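Local coordinates for protein ribulose-bisphosphate carboxylase (PDB 4NAS) that belongs to the RuBisCO large-chain family, pairing an N-terminal alpha/beta domain with a TIM-barrel domain that holds a calcium ion at a carboxylated lysine, at residues L239-V244 and V262-H267; A297-F302 and P331-P336; L37-W42 and S51-H56; G58-I63 and I78-P83. All coordinates share one frame; numbering follows the deposited sequence.

Interaction 1 of 4, residues L239-V244 and V262-H267; sequences LLVNVV and VPILAH
Leu239 packs over Val262 where two parallel strands of the TIM barrel begin to pair. Its CG lies 3.6 Å from Val262 CG1, and the two side chains cross at about a right angle. The ladder that follows is tight. Leu239 N donates to Pro263 O (2.9 Å), Val241 N to Leu265 O (2.9 Å) and His267 N to Val241 O (2.8 Å), with Leu265 N bound to Leu239 O between them. All four bonds are nearly straight. Val241 CG2 meets Ile264 CG2 on the face covered by helices 221-233 and 248-256. On the other face Leu240 CD1 reaches both Leu265 CD2 (3.8 Å) and His267 CB (3.7 Å).

The C-terminal end is looser. Here the chain after Asn242 turns into a helix, and a water bridges the two segments. It donates to His267 O (2.6 Å) and accepts from Val244 N. Asn242 and His267 lie side by side with amide and ring planes 79° apart. His267 ND1 bonds to Ala269 N, while Asn242 OD1 is buried without a partner. The chemistry thus shifts from mainly apolar packing to a polar end, where the His267 side chain lies about 5 Å from a bound calcium ion.

Interaction 2 of 4, residues A297-F302 and P331-P336; sequences ADIGIF and PVLPAP
Phe302 lays its ring beside two prolines of the neighbouring strand, Pro334 and Pro336. The two meet it differently. Pro334 CB comes to the ring edge, in its plane, 3.5 Å from Phe302 CE1. Pro336 CA sits over the centre of one face, 4.2 Å above the plane. The ring reaches them because Phe302 CG stands between its own backbone N and carbonyl carbon (chi1 55°). Leu319 of helix 313-324 also packs on this ring.

The opposite face of the sheet carries Ile299, Ile301, Leu333 and Ala335. Ala335 CB touches both isoleucines, 3.9 Å from Ile299 CG2 and 4.0 Å from Ile301 CG1. Ile299 and Leu333 lie side by side and point the same way. Gly300 has no side chain, and Val332 CG1 packs near its N. Val332 CG2 also presses on Ala297 O (3.4 Å), a buried carbonyl with no polar partner in the model.

Three backbone bonds set the register. Leu333 N donates to Asp298 O (3.1 Å), Gly300 N to Leu333 O (2.8 Å) and Ala335 N to Gly300 O (2.7 Å). The Asp298 carboxylate has its partners elsewhere. Its OD1 takes Phe128 N and Gly129 N, and its OD2 takes Ile264 N. Helix 313-324 connects the two parallel strands and covers the Phe302 and Pro334 face. This is a beta-alpha-beta unit, the repeating element of a TIM barrel.

Interaction 3 of 4, residues L37-W42 and S51-H56; sequences LTIGTW and SEVAKH
Thr38 OG1 is gripped by three backbone groups, Ala34 O, Val35 O and Gly58 N, while Thr38 CB rests on His56 O at 3.4 Å. These bonds tie the end of helix 26-36 to Gly58, just ahead of strand 59-68. With chi1 at 57°, the hydroxyl is flanked by both the N and the C of its own residue.

Next to it, Ile39 does most of the touching. Its CG2 lies 3.5 Å from His56 O and 3.9 Å from His56 CB. The same methyl also reaches Val53 CG1 (4.1 Å). The segments form no hydrogen bonds with each other, and the contact is mainly apolar.

In the fold, this is the loop between helices 26-36 and 47-54 of the N-terminal domain folding back on Val53, Ala54 and His56, on and after helix 47-54. That loop turns sharply at Gly40. Thr41 N makes a weak bond to Ile39 O across a classic gamma turn, which brings Trp42 back over Ile39. Ile39 CD1 then sits over the centre of the indole, 3.5 Å above its plane. The far edge of the indole meets the helix, with CH2 3.7 Å from Ala54 CA and Ala54 CB near the ring plane.

His56 N bonds to Val53 O (2.8 Å). The His56 ring leads away from the loop. Its ND1 bonds to Asn86 OD1, and its NE2 bonds to Tyr186 OH of the second subunit. The His56 and Tyr186 ring planes meet at about 65°, and Ile39 packs on Ala153 of that same subunit.

Interaction 4 of 4, residues G58-I63 and I78-P83; sequences GRVEGI and IDIAYP
Arg59 and Ala81 form an antiparallel hydrogen-bonded pair in the beta hairpin made by strands 59-68 and 73-83. The short segments run at 154° to each other. Arg59 N donates to Ala81 O, and Ala81 N returns the bond to Arg59 O. A classic beta bulge follows, as Glu61 and Gly62 both face Asp79. Asp79 O takes Glu61 N at 2.8 Å and Gly62 N weakly at 3.5 Å. Asp79 N then bonds to Gly62 O at 2.7 Å, and the ladder goes on one residue out of step.

On one face Arg59 extends over Ala81 CB, which lies against one face of the guanidinium. Arg59 NH2 makes a salt bridge of 3.4 Å with Glu61 OE1, at the guanidinium edge. Glu61 bends at chi2 (-79°), and its CG also packs on Ala81 CB at 3.7 Å. The Asp79 carboxylate looks elsewhere, to Thr16 OG1 and Arg64 NH1.

The other face is apolar and lies under helix 26-36. Val60 CG2 meets Ile80 CD1 there at 3.8 Å. At the open end of the hairpin, Gly58 CA sits 3.8 Å from Pro83 CD.

From the N terminus, interaction 3 comes first and closes the short loop 37-56. Interaction 4 follows at once and closes the hairpin 58-83. Interaction 1 closes 239-267 and interaction 2 closes 297-336. All four are in series, and none nest or cross. Interactions 3 and 4 touch, for example at Thr38 CG2 and Tyr82 CD2 (3.7 Å), and both belong to the N-terminal domain. Interactions 1 and 2 are neighbours in the parallel sheet of the barrel, where Ala266 N probably bonds to Ile299 O (2.9 Å). The two pairs do not touch; even the closest centres, of interactions 2 and 4, are about 31 Å apart.

Interaction 1 of 4, residues L239-V244 and V262-H267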
loop_
_atom_site.group_PDB
_atom_site.type_symbol
_atom_site.label_atom_id
_atom_site.label_comp_id
_atom_site.label_asym_id
_atom_site.label_seq_id
_atom_site.Cartn_x
_atom_site.Cartn_y
_atom_site.Cartn_z
ATOM N N LEU B 239 16.303 -4.202 -12.288
ATOM C CA LEU B 239 15.242 -3.214 -12.168
ATOM C C LEU B 239 15.089 -2.788 -10.693
ATOM O O LEU B 239 14.880 -3.625 -9.810
ATOM C CB LEU B 239 13.919 -3.791 -12.682
ATOM C CG LEU B 239 13.916 -4.414 -14.087
ATOM C CD1 LEU B 239 12.519 -4.935 -14.434
ATOM C CD2 LEU B 239 14.382 -3.429 -15.151
ATOM N N LEU B 240 15.198 -1.484 -10.454
ATOM C CA LEU B 240 14.910 -0.875 -9.158
ATOM C C LEU B 240 13.395 -0.675 -9.071
ATOM O O LEU B 240 12.800 0.008 -9.906
ATOM C CB LEU B 240 15.635 0.481 -9.052
ATOM C CG LEU B 240 15.379 1.294 -7.780
ATOM C CD1 LEU B 240 15.693 0.432 -6.557
ATOM C CD2 LEU B 240 16.176 2.623 -7.745
ATOM N N VAL B 241 12.753 -1.315 -8.100
ATOM C CA VAL B 241 11.311 -1.200 -8.007
ATOM C C VAL B 241 10.918 -0.729 -6.620
ATOM O O VAL B 241 11.316 -1.330 -5.607
ATOM C CB VAL B 241 10.599 -2.546 -8.330
ATOM C CG1 VAL B 241 9.084 -2.375 -8.308
ATOM C CG2 VAL B 241 11.015 -3.061 -9.691
ATOM N N ASN B 242 10.165 0.366 -6.586
ATOM C CA ASN B 242 9.468 0.805 -5.384
ATOM C C ASN B 242 8.236 -0.067 -5.118
ATOM O O ASN B 242 7.093 0.301 -5.413
ATOM C CB ASN B 242 9.069 2.257 -5.521
ATOM C CG ASN B 242 10.286 3.176 -5.562
ATOM O OD1 ASN B 242 11.105 3.183 -4.631
ATOM N ND2 ASN B 242 10.426 3.921 -6.652
ATOM N N VAL B 243 8.496 -1.221 -4.547
ATOM C CA VAL B 243 7.465 -2.267 -4.473
ATOM C C VAL B 243 6.187 -1.838 -3.768
ATOM O O VAL B 243 5.051 -2.064 -4.257
ATOM C CB VAL B 243 8.039 -3.508 -3.801
ATOM C CG1 VAL B 243 6.995 -4.622 -3.799
ATOM C CG2 VAL B 243 9.293 -3.941 -4.557
ATOM N N VAL B 244 6.345 -1.248 -2.590
ATOM C CA VAL B 244 5.178 -0.859 -1.799
ATOM C C VAL B 244 4.370 0.256 -2.483
ATOM O O VAL B 244 3.138 0.294 -2.383
ATOM C CB VAL B 244 5.571 -0.466 -0.330
ATOM C CG1 VAL B 244 4.335 0.004 0.498
ATOM C CG2 VAL B 244 6.261 -1.642 0.368
ATOM N N VAL B 262 15.640 -10.096 -15.943
ATOM C CA VAL B 262 16.561 -9.236 -15.239
ATOM C C VAL B 262 16.220 -9.290 -13.737
ATOM O O VAL B 262 15.048 -9.413 -13.374
ATOM C CB VAL B 262 16.388 -7.811 -15.773
ATOM C CG1 VAL B 262 14.919 -7.435 -15.762
ATOM C CG2 VAL B 262 17.188 -6.821 -14.972
ATOM N N PRO B 263 17.238 -9.235 -12.852
ATOM C CA PRO B 263 16.903 -9.274 -11.417
ATOM C C PRO B 263 16.091 -8.070 -10.956
ATOM O O PRO B 263 16.212 -6.975 -11.523
ATOM C CB PRO B 263 18.277 -9.269 -10.738
ATOM C CG PRO B 263 19.203 -9.879 -11.748
ATOM C CD PRO B 263 18.684 -9.437 -13.092
ATOM N N ILE B 264 15.263 -8.271 -9.930
ATOM C CA ILE B 264 14.541 -7.171 -9.315
ATOM C C ILE B 264 15.253 -6.671 -8.033
ATOM O O ILE B 264 15.631 -7.452 -7.154
ATOM C CB ILE B 264 13.069 -7.580 -9.004
ATOM C CG1 ILE B 264 12.316 -7.847 -10.323
ATOM C CG2 ILE B 264 12.394 -6.531 -8.101
ATOM C CD1 ILE B 264 10.963 -8.514 -10.147
ATOM N N LEU B 265 15.432 -5.367 -7.939
ATOM C CA LEU B 265 16.040 -4.768 -6.763
ATOM C C LEU B 265 14.911 -4.038 -6.017
ATOM O O LEU B 265 14.481 -2.941 -6.406
ATOM C CB LEU B 265 17.182 -3.817 -7.172
ATOM C CG LEU B 265 17.777 -2.850 -6.120
ATOM C CD1 LEU B 265 18.496 -3.627 -5.009
ATOM C CD2 LEU B 265 18.748 -1.810 -6.776
ATOM N N ALA B 266 14.406 -4.681 -4.970
ATOM C CA ALA B 266 13.309 -4.131 -4.174
ATOM C C ALA B 266 13.704 -2.979 -3.242
ATOM O O ALA B 266 14.490 -3.151 -2.286
ATOM C CB ALA B 266 12.650 -5.207 -3.401
ATOM N N HIS B 267 13.133 -1.801 -3.484
ATOM C CA HIS B 267 13.450 -0.649 -2.627
ATOM C C HIS B 267 12.318 -0.463 -1.604
ATOM O O HIS B 267 11.163 -0.609 -1.949
ATOM C CB HIS B 267 13.678 0.644 -3.453
ATOM C CG HIS B 267 14.169 1.798 -2.628
ATOM N ND1 HIS B 267 13.330 2.556 -1.834
ATOM C CD2 HIS B 267 15.423 2.272 -2.400
ATOM C CE1 HIS B 267 14.037 3.461 -1.177
ATOM N NE2 HIS B 267 15.313 3.303 -1.493
HETATM O O HOH W 1 8.879 0.595 -2.096
#

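Interaction 2 of 4, residues A297-F302 and P331-P336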
loop_
_atom_site.group_PDB
_atom_site.type_symbol
_atom_site.label_atom_id
_atom_site.label_comp_id
_atom_site.label_asym_id
_atom_site.label_seq_id
_atom_site.Cartn_x
_atom_site.Cartn_y
_atom_site.Cartn_z
ATOM N N ALA B 297 11.494 -10.304 -5.280
ATOM C CA ALA B 297 12.715 -9.500 -5.168
ATOM C C ALA B 297 13.919 -10.441 -5.199
ATOM O O ALA B 297 13.924 -11.489 -4.550
ATOM C CB ALA B 297 12.704 -8.758 -3.893
ATOM N N ASP B 298 14.935 -10.096 -5.971
ATOM C CA ASP B 298 16.156 -10.892 -5.925
ATOM C C ASP B 298 17.146 -10.282 -4.937
ATOM O O ASP B 298 18.038 -10.962 -4.428
ATOM C CB ASP B 298 16.776 -11.000 -7.309
ATOM C CG ASP B 298 15.860 -11.673 -8.294
ATOM O OD1 ASP B 298 15.747 -12.905 -8.219
ATOM O OD2 ASP B 298 15.243 -10.966 -9.125
ATOM N N ILE B 299 16.996 -8.985 -4.713
ATOM C CA ILE B 299 17.799 -8.255 -3.749
ATOM C C ILE B 299 16.847 -7.402 -2.954
ATOM O O ILE B 299 15.987 -6.705 -3.525
ATOM C CB ILE B 299 18.836 -7.332 -4.436
ATOM C CG1 ILE B 299 19.750 -8.147 -5.362
ATOM C CG2 ILE B 299 19.691 -6.620 -3.380
ATOM C CD1 ILE B 299 20.568 -7.292 -6.296
ATOM N N GLY B 300 16.995 -7.427 -1.635
ATOM C CA GLY B 300 16.083 -6.673 -0.796
ATOM C C GLY B 300 16.827 -5.648 0.052
ATOM O O GLY B 300 17.714 -6.004 0.822
ATOM N N ILE B 301 16.452 -4.381 -0.103
ATOM C CA ILE B 301 17.045 -3.264 0.627
ATOM C C ILE B 301 16.160 -2.987 1.847
ATOM O O ILE B 301 14.948 -2.927 1.718
ATOM C CB ILE B 301 17.052 -1.996 -0.268
ATOM C CG1 ILE B 301 17.899 -2.214 -1.529
ATOM C CG2 ILE B 301 17.454 -0.746 0.546
ATOM C CD1 ILE B 301 17.777 -1.078 -2.559
ATOM N N PHE B 302 16.763 -2.849 3.023
ATOM C CA PHE B 302 16.018 -2.603 4.263
ATOM C C PHE B 302 16.942 -1.828 5.210
ATOM O O PHE B 302 18.170 -1.846 5.019
ATOM C CB PHE B 302 15.527 -3.941 4.897
ATOM C CG PHE B 302 16.630 -4.943 5.143
ATOM C CD1 PHE B 302 17.015 -5.828 4.148
ATOM C CD2 PHE B 302 17.309 -4.975 6.366
ATOM C CE1 PHE B 302 18.047 -6.737 4.368
ATOM C CE2 PHE B 302 18.353 -5.885 6.595
ATOM C CZ PHE B 302 18.728 -6.764 5.591
ATOM N N PRO B 331 16.348 -18.027 -2.275
ATOM C CA PRO B 331 16.702 -17.037 -1.246
ATOM C C PRO B 331 17.073 -15.687 -1.855
ATOM O O PRO B 331 17.460 -15.589 -3.025
ATOM C CB PRO B 331 17.919 -17.674 -0.567
ATOM C CG PRO B 331 18.548 -18.454 -1.649
ATOM C CD PRO B 331 17.422 -19.027 -2.455
ATOM N N VAL B 332 16.949 -14.650 -1.048
ATOM C CA VAL B 332 17.090 -13.278 -1.506
ATOM C C VAL B 332 18.358 -12.694 -0.892
ATOM O O VAL B 332 18.690 -13.021 0.240
ATOM C CB VAL B 332 15.890 -12.431 -1.055
ATOM C CG1 VAL B 332 16.032 -10.969 -1.518
ATOM C CG2 VAL B 332 14.597 -13.057 -1.562
ATOM N N LEU B 333 19.054 -11.840 -1.639
ATOM C CA LEU B 333 20.233 -11.146 -1.123
ATOM C C LEU B 333 19.809 -9.946 -0.294
ATOM O O LEU B 333 19.071 -9.099 -0.772
ATOM C CB LEU B 333 21.120 -10.655 -2.286
ATOM C CG LEU B 333 22.117 -11.606 -2.941
ATOM C CD1 LEU B 333 22.549 -11.042 -4.304
ATOM C CD2 LEU B 333 23.336 -11.790 -2.036
ATOM N N PRO B 334 20.255 -9.878 0.960
ATOM C CA PRO B 334 19.984 -8.685 1.771
ATOM C C PRO B 334 20.932 -7.532 1.454
ATOM O O PRO B 334 22.167 -7.716 1.292
ATOM C CB PRO B 334 20.199 -9.176 3.206
ATOM C CG PRO B 334 21.126 -10.341 3.070
ATOM C CD PRO B 334 20.858 -10.971 1.740
ATOM N N ALA B 335 20.358 -6.342 1.350
ATOM C CA ALA B 335 21.139 -5.137 1.086
ATOM C C ALA B 335 20.829 -4.080 2.160
ATOM O O ALA B 335 20.078 -3.127 1.913
ATOM C CB ALA B 335 20.820 -4.612 -0.294
ATOM N N PRO B 336 21.369 -4.276 3.372
ATOM C CA PRO B 336 21.020 -3.379 4.474
ATOM C C PRO B 336 21.618 -1.994 4.244
ATOM O O PRO B 336 22.753 -1.863 3.761
ATOM C CB PRO B 336 21.603 -4.088 5.703
ATOM C CG PRO B 336 22.688 -4.973 5.158
ATOM C CD PRO B 336 22.263 -5.372 3.794
#

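Interaction 3 of 4, residues L37-W42 and S51-H56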
loop_
_atom_site.group_PDB
_atom_site.type_symbol
_atom_site.label_atom_id
_atom_site.label_comp_id
_atom_site.label_asym_id
_atom_site.label_seq_id
_atom_site.Cartn_x
_atom_site.Cartn_y
_atom_site.Cartn_z
ATOM N N LEU B 37 -14.579 -12.602 8.778
ATOM C CA LEU B 37 -13.595 -12.429 7.706
ATOM C C LEU B 37 -13.399 -13.691 6.868
ATOM O O LEU B 37 -12.471 -13.772 6.071
ATOM C CB LEU B 37 -12.242 -11.987 8.277
ATOM C CG LEU B 37 -12.285 -10.662 9.027
ATOM C CD1 LEU B 37 -10.892 -10.296 9.518
ATOM C CD2 LEU B 37 -12.876 -9.562 8.145
ATOM N N THR B 38 -14.274 -14.674 7.041
ATOM C CA THR B 38 -14.206 -15.868 6.221
ATOM C C THR B 38 -15.541 -16.157 5.526
ATOM O O THR B 38 -15.682 -15.894 4.329
ATOM C CB THR B 38 -13.722 -17.082 7.028
ATOM O OG1 THR B 38 -14.585 -17.295 8.152
ATOM C CG2 THR B 38 -12.296 -16.838 7.523
ATOM N N ILE B 39 -16.505 -16.697 6.276
ATOM C CA ILE B 39 -17.837 -16.964 5.747
ATOM C C ILE B 39 -18.786 -15.788 5.913
ATOM O O ILE B 39 -19.914 -15.810 5.398
ATOM C CB ILE B 39 -18.477 -18.213 6.399
ATOM C CG1 ILE B 39 -18.564 -18.051 7.922
ATOM C CG2 ILE B 39 -17.686 -19.449 6.038
ATOM C CD1 ILE B 39 -19.664 -18.936 8.580
ATOM N N GLY B 40 -18.342 -14.759 6.628
ATOM C CA GLY B 40 -19.179 -13.595 6.861
ATOM C C GLY B 40 -20.129 -13.834 8.015
ATOM O O GLY B 40 -20.005 -13.217 9.074
ATOM N N THR B 41 -21.073 -14.745 7.805
ATOM C CA THR B 41 -21.980 -15.169 8.860
ATOM C C THR B 41 -22.600 -16.515 8.506
ATOM O O THR B 41 -22.587 -16.934 7.343
ATOM C CB THR B 41 -23.115 -14.151 9.103
ATOM O OG1 THR B 41 -24.069 -14.715 10.011
ATOM C CG2 THR B 41 -23.819 -13.827 7.809
ATOM N N TRP B 42 -23.131 -17.199 9.511
ATOM C CA TRP B 42 -23.821 -18.452 9.263
ATOM C C TRP B 42 -25.141 -18.168 8.578
ATOM O O TRP B 42 -25.806 -17.182 8.885
ATOM C CB TRP B 42 -23.998 -19.243 10.559
ATOM C CG TRP B 42 -22.679 -19.768 11.055
ATOM C CD1 TRP B 42 -21.921 -19.266 12.073
ATOM C CD2 TRP B 42 -21.943 -20.869 10.510
ATOM N NE1 TRP B 42 -20.767 -20.002 12.212
ATOM C CE2 TRP B 42 -20.754 -20.989 11.261
ATOM C CE3 TRP B 42 -22.176 -21.770 9.462
ATOM C CZ2 TRP B 42 -19.803 -21.977 11.001
ATOM C CZ3 TRP B 42 -21.232 -22.752 9.205
ATOM C CH2 TRP B 42 -20.059 -22.849 9.972
ATOM N N SER B 51 -22.358 -28.208 7.017
ATOM C CA SER B 51 -21.124 -28.976 7.149
ATOM C C SER B 51 -20.120 -28.643 6.041
ATOM O O SER B 51 -18.911 -28.588 6.280
ATOM C CB SER B 51 -21.446 -30.477 7.151
ATOM O OG SER B 51 -20.275 -31.272 7.248
ATOM N N GLU B 52 -20.629 -28.407 4.834
ATOM C CA GLU B 52 -19.789 -28.083 3.690
ATOM C C GLU B 52 -19.278 -26.646 3.774
ATOM O O GLU B 52 -18.104 -26.371 3.474
ATOM C CB GLU B 52 -20.570 -28.291 2.394
ATOM N N VAL B 53 -20.164 -25.742 4.190
ATOM C CA VAL B 53 -19.819 -24.329 4.363
ATOM C C VAL B 53 -18.806 -24.171 5.496
ATOM O O VAL B 53 -17.913 -23.312 5.444
ATOM C CB VAL B 53 -21.085 -23.459 4.642
ATOM C CG1 VAL B 53 -20.714 -22.033 5.017
ATOM C CG2 VAL B 53 -22.008 -23.459 3.425
ATOM N N ALA B 54 -18.947 -25.029 6.505
ATOM C CA ALA B 54 -18.093 -25.017 7.689
ATOM C C ALA B 54 -16.613 -25.048 7.332
ATOM O O ALA B 54 -15.794 -24.422 8.002
ATOM C CB ALA B 54 -18.442 -26.183 8.610
ATOM N N LYS B 55 -16.281 -25.763 6.262
ATOM C CA LYS B 55 -14.897 -25.894 5.827
ATOM C C LYS B 55 -14.315 -24.576 5.312
ATOM O O LYS B 55 -13.104 -24.456 5.167
ATOM C CB LYS B 55 -14.757 -26.998 4.769
ATOM C CG LYS B 55 -14.695 -26.496 3.328
ATOM C CD LYS B 55 -13.568 -27.166 2.552
ATOM C CE LYS B 55 -12.967 -26.224 1.511
ATOM N NZ LYS B 55 -11.778 -26.826 0.834
ATOM N N HIS B 56 -15.178 -23.598 5.043
ATOM C CA HIS B 56 -14.740 -22.272 4.619
ATOM C C HIS B 56 -14.647 -21.315 5.804
ATOM O O HIS B 56 -14.233 -20.155 5.655
ATOM C CB HIS B 56 -15.692 -21.691 3.565
ATOM C CG HIS B 56 -15.568 -22.328 2.217
ATOM N ND1 HIS B 56 -14.649 -21.908 1.278
ATOM C CD2 HIS B 56 -16.240 -23.361 1.651
ATOM C CE1 HIS B 56 -14.766 -22.649 0.190
ATOM N NE2 HIS B 56 -15.725 -23.540 0.390
#

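Interaction 4 of 4, residues G58-I63 and I78-P83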
loop_
_atom_site.group_PDB
_atom_site.type_symbol
_atom_site.label_atom_id
_atom_site.label_comp_id
_atom_site.label_asym_id
_atom_site.label_seq_id
_atom_site.Cartn_x
_atom_site.Cartn_y
_atom_site.Cartn_z
ATOM N N GLY B 58 -13.394 -19.639 9.364
ATOM C CA GLY B 58 -12.160 -19.447 10.109
ATOM C C GLY B 58 -12.250 -19.973 11.529
ATOM O O GLY B 58 -13.316 -20.429 11.959
ATOM N N ARG B 59 -11.131 -19.946 12.252
ATOM C CA ARG B 59 -11.111 -20.408 13.644
ATOM C C ARG B 59 -10.121 -19.610 14.484
ATOM O O ARG B 59 -9.134 -19.089 13.965
ATOM C CB ARG B 59 -10.788 -21.906 13.737
ATOM C CG ARG B 59 -10.444 -22.557 12.414
ATOM C CD ARG B 59 -9.712 -23.872 12.575
ATOM N NE ARG B 59 -9.251 -24.349 11.274
ATOM C CZ ARG B 59 -7.979 -24.381 10.888
ATOM N NH1 ARG B 59 -7.669 -24.823 9.677
ATOM N NH2 ARG B 59 -7.016 -23.987 11.711
ATOM N N VAL B 60 -10.406 -19.502 15.776
ATOM C CA VAL B 60 -9.513 -18.849 16.715
ATOM C C VAL B 60 -8.511 -19.889 17.211
ATOM O O VAL B 60 -8.897 -20.902 17.794
ATOM C CB VAL B 60 -10.274 -18.244 17.906
ATOM C CG1 VAL B 60 -9.296 -17.686 18.904
ATOM C CG2 VAL B 60 -11.235 -17.154 17.435
ATOM N N GLU B 61 -7.227 -19.651 16.961
ATOM C CA GLU B 61 -6.195 -20.634 17.310
ATOM C C GLU B 61 -5.575 -20.381 18.680
ATOM O O GLU B 61 -5.114 -21.313 19.343
ATOM C CB GLU B 61 -5.105 -20.697 16.236
ATOM C CG GLU B 61 -5.604 -21.159 14.872
ATOM C CD GLU B 61 -5.785 -22.663 14.785
ATOM O OE1 GLU B 61 -4.853 -23.342 14.298
ATOM O OE2 GLU B 61 -6.857 -23.167 15.190
ATOM N N GLY B 62 -5.564 -19.122 19.104
ATOM C CA GLY B 62 -5.034 -18.784 20.414
ATOM C C GLY B 62 -5.265 -17.345 20.826
ATOM O O GLY B 62 -5.315 -16.438 19.993
ATOM N N ILE B 63 -5.434 -17.150 22.131
ATOM C CA ILE B 63 -5.540 -15.824 22.730
ATOM C C ILE B 63 -4.559 -15.734 23.891
ATOM O O ILE B 63 -4.620 -16.542 24.807
ATOM C CB ILE B 63 -6.946 -15.567 23.293
ATOM C CG1 ILE B 63 -8.014 -15.774 22.211
ATOM C CG2 ILE B 63 -7.024 -14.173 23.904
ATOM C CD1 ILE B 63 -9.352 -15.220 22.577
ATOM N N ILE B 78 -3.718 -12.474 19.474
ATOM C CA ILE B 78 -4.761 -13.389 19.059
ATOM C C ILE B 78 -4.251 -14.036 17.793
ATOM O O ILE B 78 -3.652 -13.348 16.968
ATOM C CB ILE B 78 -6.045 -12.622 18.765
ATOM C CG1 ILE B 78 -6.619 -12.059 20.063
ATOM C CG2 ILE B 78 -7.059 -13.511 18.080
ATOM C CD1 ILE B 78 -7.755 -11.108 19.847
ATOM N N ASP B 79 -4.443 -15.349 17.659
ATOM C CA ASP B 79 -4.106 -16.056 16.422
ATOM C C ASP B 79 -5.404 -16.463 15.725
ATOM O O ASP B 79 -6.266 -17.081 16.352
ATOM C CB ASP B 79 -3.291 -17.333 16.712
ATOM C CG ASP B 79 -1.949 -17.061 17.393
ATOM O OD1 ASP B 79 -1.354 -15.986 17.201
ATOM O OD2 ASP B 79 -1.479 -17.965 18.118
ATOM N N ILE B 80 -5.552 -16.117 14.445
ATOM C CA ILE B 80 -6.740 -16.503 13.668
ATOM C C ILE B 80 -6.331 -17.343 12.443
ATOM O O ILE B 80 -5.378 -16.985 11.732
ATOM C CB ILE B 80 -7.540 -15.267 13.180
ATOM C CG1 ILE B 80 -7.943 -14.360 14.351
ATOM C CG2 ILE B 80 -8.773 -15.690 12.389
ATOM C CD1 ILE B 80 -8.846 -15.044 15.391
ATOM N N ALA B 81 -7.020 -18.463 12.214
ATOM C CA ALA B 81 -6.772 -19.301 11.037
ATOM C C ALA B 81 -7.785 -19.019 9.918
ATOM O O ALA B 81 -8.993 -19.147 10.125
ATOM C CB ALA B 81 -6.796 -20.772 11.412
ATOM N N TYR B 82 -7.278 -18.630 8.751
ATOM C CA TYR B 82 -8.096 -18.341 7.565
ATOM C C TYR B 82 -7.879 -19.413 6.508
ATOM O O TYR B 82 -6.794 -19.501 5.928
ATOM C CB TYR B 82 -7.706 -16.990 6.943
ATOM C CG TYR B 82 -7.868 -15.815 7.873
ATOM C CD1 TYR B 82 -6.847 -15.469 8.761
ATOM C CD2 TYR B 82 -9.027 -15.046 7.872
ATOM C CE1 TYR B 82 -6.980 -14.409 9.615
ATOM C CE2 TYR B 82 -9.153 -13.953 8.731
ATOM C CZ TYR B 82 -8.120 -13.650 9.601
ATOM O OH TYR B 82 -8.197 -12.596 10.473
ATOM N N PRO B 83 -8.913 -20.217 6.239
ATOM C CA PRO B 83 -8.795 -21.342 5.303
ATOM C C PRO B 83 -8.284 -20.849 3.964
ATOM O O PRO B 83 -8.755 -19.821 3.481
ATOM C CB PRO B 83 -10.246 -21.827 5.158
ATOM C CG PRO B 83 -10.905 -21.432 6.434
ATOM C CD PRO B 83 -10.256 -20.119 6.839
#